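Local coordinates for protein GTP pyrophosphokinase (Chlorobaculum tepidum, PDB 3IBW) that is the ACT domain, probably regulatory, of a GTP pyrophosphokinase, an enzyme class that makes the alarmone (p)ppGpp, at residues V25-V37 against N48-L62. The protein carries 1 engineered substitution. Sequence-based numbering, arbitrary orientation.
Sequences VISKFDTNIRTIV and NLMIFVKNTDKLTTL
A classic beta bulge marks the antiparallel hairpin of this ACT domain, where Arg34 and Thr35 both face Met50, a selenomethionine in the crystal. Met50 O takes two donors from the same face of its carbonyl plane, Arg34 N at 2.7 Å and Thr35 N at 3.1 Å. Beyond the bulge, Thr35 O receives Met50 N, and Val37 and Asn48 exchange a pair of backbone bonds; on the other side of it, Phe52 N donates to Asn32 O at 2.8 Å. The amide of Asn32 runs alongside the Phe52 ring, its plane inclined 34° to it, with ND2 3.5 Å from Phe52 CD2. On the face bearing Ile33, Ile36, Leu49 and Ile51, the two methyls of Leu49 divide the work: CD1 rests 3.8 Å from both Ile36 CG1 and Ile33 CG2, while CD2 approaches the edge of the Phe29 ring. Turning CG of Leu49 anti to the backbone N (chi1 164°) places this fork beneath helix 18-28, where it meets Ile26 CG2 tip to tip. Leu62 CD2 sits over one face of Phe29 in a CH-pi contact, 4.0 Å from the ring centroid; Val25 O and Ile26 CA lie over the opposite face. Leu62 CD1 meets Thr31 CG2, and Lys58 NZ makes a weak bond to Asp30 O. Thr31 OG1 is buried by the contact and has no polar partner in the model. Strand 4-13 pairs with the far edge of 44-53, whereas Thr35 and Ile36 pair with a strand of the second subunit, whose Asp14 forms a salt bridge with Arg34, and helices 18-28 and 56-67 pack over the Leu49 face.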
# COMPACT_ATOMS: atom_id res chain seq x y z
N VAL A 25 4.77 1.70 6.65
CA VAL A 25 4.20 2.45 7.77
C VAL A 25 2.69 2.25 7.80
O VAL A 25 2.10 2.04 8.86
CB VAL A 25 4.49 3.97 7.61
CG1 VAL A 25 3.68 4.77 8.63
CG2 VAL A 25 5.98 4.23 7.79
N ILE A 26 2.07 2.33 6.63
CA ILE A 26 0.63 2.16 6.50
C ILE A 26 0.20 0.74 6.91
O ILE A 26 -0.79 0.56 7.62
CB ILE A 26 0.17 2.42 5.05
CG1 ILE A 26 0.32 3.91 4.73
CG2 ILE A 26 -1.28 1.98 4.86
CD1 ILE A 26 0.15 4.24 3.26
N SER A 27 0.95 -0.26 6.47
CA SER A 27 0.63 -1.65 6.79
C SER A 27 0.68 -1.88 8.30
O SER A 27 -0.13 -2.64 8.84
CB SER A 27 1.58 -2.61 6.06
OG SER A 27 2.90 -2.54 6.57
N LYS A 28 1.61 -1.22 8.98
CA LYS A 28 1.75 -1.38 10.43
C LYS A 28 0.67 -0.66 11.24
O LYS A 28 0.54 -0.87 12.44
CB LYS A 28 3.17 -0.99 10.86
CG LYS A 28 4.21 -2.02 10.43
CD LYS A 28 5.63 -1.56 10.73
CE LYS A 28 6.64 -2.47 10.04
NZ LYS A 28 7.96 -1.81 9.84
N PHE A 29 -0.10 0.19 10.57
CA PHE A 29 -1.21 0.89 11.22
C PHE A 29 -2.20 -0.11 11.82
O PHE A 29 -2.45 -1.18 11.26
CB PHE A 29 -2.03 1.70 10.22
CG PHE A 29 -1.41 3.01 9.83
CD1 PHE A 29 -0.40 3.56 10.59
CD2 PHE A 29 -1.89 3.71 8.72
CE1 PHE A 29 0.16 4.79 10.25
CE2 PHE A 29 -1.33 4.94 8.37
CZ PHE A 29 -0.31 5.48 9.15
N ASP A 30 -2.79 0.26 12.96
CA ASP A 30 -3.79 -0.57 13.61
C ASP A 30 -5.18 -0.10 13.10
O ASP A 30 -5.98 0.44 13.87
CB ASP A 30 -3.70 -0.40 15.14
CG ASP A 30 -4.79 -1.15 15.88
OD1 ASP A 30 -5.01 -2.35 15.59
OD2 ASP A 30 -5.42 -0.54 16.77
N THR A 31 -5.44 -0.30 11.81
CA THR A 31 -6.74 0.07 11.21
C THR A 31 -7.12 -0.78 9.99
O THR A 31 -6.32 -1.55 9.46
CB THR A 31 -6.82 1.57 10.78
OG1 THR A 31 -5.86 1.84 9.75
CG2 THR A 31 -6.57 2.50 11.96
N ASN A 32 -8.36 -0.61 9.57
CA ASN A 32 -8.93 -1.31 8.43
C ASN A 32 -8.73 -0.47 7.18
O ASN A 32 -9.36 0.58 7.03
CB ASN A 32 -10.42 -1.53 8.69
CG ASN A 32 -11.11 -2.28 7.57
OD1 ASN A 32 -10.48 -2.79 6.65
ND2 ASN A 32 -12.44 -2.36 7.66
N ILE A 33 -7.87 -0.92 6.27
CA ILE A 33 -7.61 -0.17 5.04
C ILE A 33 -8.66 -0.50 4.00
O ILE A 33 -8.96 -1.67 3.75
CB ILE A 33 -6.19 -0.51 4.49
CG1 ILE A 33 -5.12 -0.07 5.50
CG2 ILE A 33 -5.98 0.18 3.14
CD1 ILE A 33 -3.76 -0.70 5.25
N ARG A 34 -9.24 0.54 3.40
CA ARG A 34 -10.25 0.36 2.38
C ARG A 34 -9.70 0.56 0.97
O ARG A 34 -9.98 -0.23 0.07
CB ARG A 34 -11.43 1.31 2.60
CG ARG A 34 -12.02 1.22 3.99
CD ARG A 34 -11.98 -0.23 4.49
NE ARG A 34 -12.99 -1.07 3.87
CZ ARG A 34 -12.93 -2.39 3.81
NH1 ARG A 34 -11.89 -3.03 4.34
NH2 ARG A 34 -13.90 -3.08 3.23
N THR A 35 -8.91 1.61 0.78
CA THR A 35 -8.36 1.91 -0.53
C THR A 35 -6.97 2.54 -0.45
O THR A 35 -6.68 3.28 0.49
CB THR A 35 -9.27 2.95 -1.29
OG1 THR A 35 -10.60 2.44 -1.39
CG2 THR A 35 -8.74 3.23 -2.69
N ILE A 36 -6.12 2.21 -1.41
CA ILE A 36 -4.81 2.83 -1.50
C ILE A 36 -4.59 3.11 -2.98
O ILE A 36 -4.72 2.21 -3.81
CB ILE A 36 -3.63 1.95 -1.04
CG1 ILE A 36 -3.70 1.73 0.47
CG2 ILE A 36 -2.29 2.63 -1.43
CD1 ILE A 36 -2.67 0.72 0.99
N VAL A 37 -4.30 4.37 -3.32
CA VAL A 37 -3.97 4.72 -4.70
C VAL A 37 -2.64 5.46 -4.57
O VAL A 37 -2.59 6.62 -4.14
CB VAL A 37 -5.01 5.63 -5.36
CG1 VAL A 37 -4.49 6.06 -6.75
CG2 VAL A 37 -6.33 4.88 -5.50
N ASN A 48 -3.15 8.33 -1.82
CA ASN A 48 -4.45 8.62 -1.23
C ASN A 48 -4.86 7.31 -0.56
O ASN A 48 -4.93 6.26 -1.19
CB ASN A 48 -5.48 9.01 -2.30
CG ASN A 48 -5.31 10.45 -2.76
OD1 ASN A 48 -4.43 11.17 -2.30
ND2 ASN A 48 -6.17 10.86 -3.68
N LEU A 49 -5.13 7.40 0.74
CA LEU A 49 -5.49 6.25 1.55
C LEU A 49 -6.86 6.43 2.19
O LEU A 49 -7.14 7.50 2.74
CB LEU A 49 -4.43 6.08 2.65
CG LEU A 49 -4.65 5.20 3.90
CD1 LEU A 49 -4.68 3.74 3.50
CD2 LEU A 49 -3.54 5.45 4.91
N MSE A 50 -7.72 5.42 2.09
CA MSE A 50 -9.03 5.48 2.74
C MSE A 50 -8.98 4.36 3.77
O MSE A 50 -8.68 3.21 3.45
CB MSE A 50 -10.17 5.21 1.76
CG MSE A 50 -10.28 6.22 0.64
SE MSE A 50 -10.79 7.97 1.24
CE MSE A 50 -12.16 7.48 2.52
N ILE A 51 -9.30 4.70 5.01
CA ILE A 51 -9.27 3.74 6.10
C ILE A 51 -10.47 3.91 7.01
O ILE A 51 -11.11 4.97 6.99
CB ILE A 51 -8.01 3.96 7.01
CG1 ILE A 51 -8.02 5.40 7.57
CG2 ILE A 51 -6.73 3.71 6.24
CD1 ILE A 51 -6.99 5.64 8.66
N PHE A 52 -10.79 2.86 7.77
CA PHE A 52 -11.86 2.93 8.77
C PHE A 52 -11.07 3.14 10.06
O PHE A 52 -10.17 2.36 10.40
CB PHE A 52 -12.69 1.65 8.81
CG PHE A 52 -13.77 1.61 7.78
CD1 PHE A 52 -14.87 2.45 7.88
CD2 PHE A 52 -13.67 0.77 6.70
CE1 PHE A 52 -15.86 2.44 6.90
CE2 PHE A 52 -14.65 0.75 5.71
CZ PHE A 52 -15.75 1.58 5.81
N VAL A 53 -11.41 4.20 10.79
CA VAL A 53 -10.70 4.55 12.01
C VAL A 53 -11.65 4.82 13.16
O VAL A 53 -12.79 5.24 12.97
CB VAL A 53 -9.77 5.77 11.70
CG1 VAL A 53 -10.59 6.97 11.32
CG2 VAL A 53 -8.88 6.06 12.88
N LYS A 54 -11.15 4.57 14.37
CA LYS A 54 -11.92 4.73 15.60
C LYS A 54 -12.53 6.10 15.85
O LYS A 54 -13.73 6.23 16.09
CB LYS A 54 -11.02 4.38 16.80
CG LYS A 54 -11.70 4.41 18.15
CD LYS A 54 -10.79 3.88 19.25
CE LYS A 54 -9.71 4.88 19.63
NZ LYS A 54 -9.12 4.56 20.97
N ASN A 55 -11.68 7.12 15.79
CA ASN A 55 -12.13 8.48 16.03
C ASN A 55 -11.11 9.45 15.47
O ASN A 55 -10.10 9.04 14.90
CB ASN A 55 -12.32 8.72 17.54
CG ASN A 55 -11.07 8.40 18.37
OD1 ASN A 55 -9.95 8.55 17.90
ND2 ASN A 55 -11.27 7.97 19.61
N THR A 56 -11.36 10.75 15.64
CA THR A 56 -10.46 11.76 15.10
C THR A 56 -9.08 11.77 15.76
O THR A 56 -8.07 11.95 15.08
CB THR A 56 -11.09 13.17 15.19
OG1 THR A 56 -12.41 13.14 14.63
CG2 THR A 56 -10.25 14.17 14.40
N ASP A 57 -9.03 11.57 17.08
CA ASP A 57 -7.74 11.54 17.76
C ASP A 57 -6.87 10.43 17.17
O ASP A 57 -5.68 10.63 16.93
CB ASP A 57 -7.93 11.31 19.27
CG ASP A 57 -8.55 12.51 19.97
OD1 ASP A 57 -8.37 13.64 19.48
OD2 ASP A 57 -9.19 12.34 21.03
N LYS A 58 -7.45 9.26 16.92
CA LYS A 58 -6.69 8.15 16.35
C LYS A 58 -6.18 8.52 14.95
O LYS A 58 -5.02 8.27 14.61
CB LYS A 58 -7.55 6.89 16.27
CG LYS A 58 -6.81 5.69 15.70
CD LYS A 58 -5.63 5.32 16.57
CE LYS A 58 -4.73 4.34 15.86
NZ LYS A 58 -5.45 3.67 14.74
N LEU A 59 -7.05 9.10 14.14
CA LEU A 59 -6.70 9.52 12.79
C LEU A 59 -5.51 10.48 12.82
O LEU A 59 -4.56 10.35 12.05
CB LEU A 59 -7.90 10.20 12.12
CG LEU A 59 -7.71 10.79 10.71
CD1 LEU A 59 -7.28 9.69 9.74
CD2 LEU A 59 -9.01 11.43 10.26
N THR A 60 -5.56 11.44 13.74
CA THR A 60 -4.49 12.41 13.87
C THR A 60 -3.14 11.73 14.18
O THR A 60 -2.11 12.14 13.65
CB THR A 60 -4.84 13.44 14.98
OG1 THR A 60 -6.02 14.15 14.58
CG2 THR A 60 -3.71 14.44 15.18
N THR A 61 -3.16 10.69 15.02
CA THR A 61 -1.92 9.99 15.36
C THR A 61 -1.34 9.24 14.16
O THR A 61 -0.12 9.13 14.04
CB THR A 61 -2.13 8.99 16.53
OG1 THR A 61 -2.89 7.86 16.08
CG2 THR A 61 -2.87 9.66 17.66
N LEU A 62 -2.19 8.73 13.28
CA LEU A 62 -1.70 8.02 12.10
C LEU A 62 -1.10 9.05 11.14
O LEU A 62 -0.06 8.79 10.52
CB LEU A 62 -2.84 7.26 11.41
CG LEU A 62 -3.64 6.27 12.28
CD1 LEU A 62 -4.73 5.62 11.43
CD2 LEU A 62 -2.71 5.22 12.87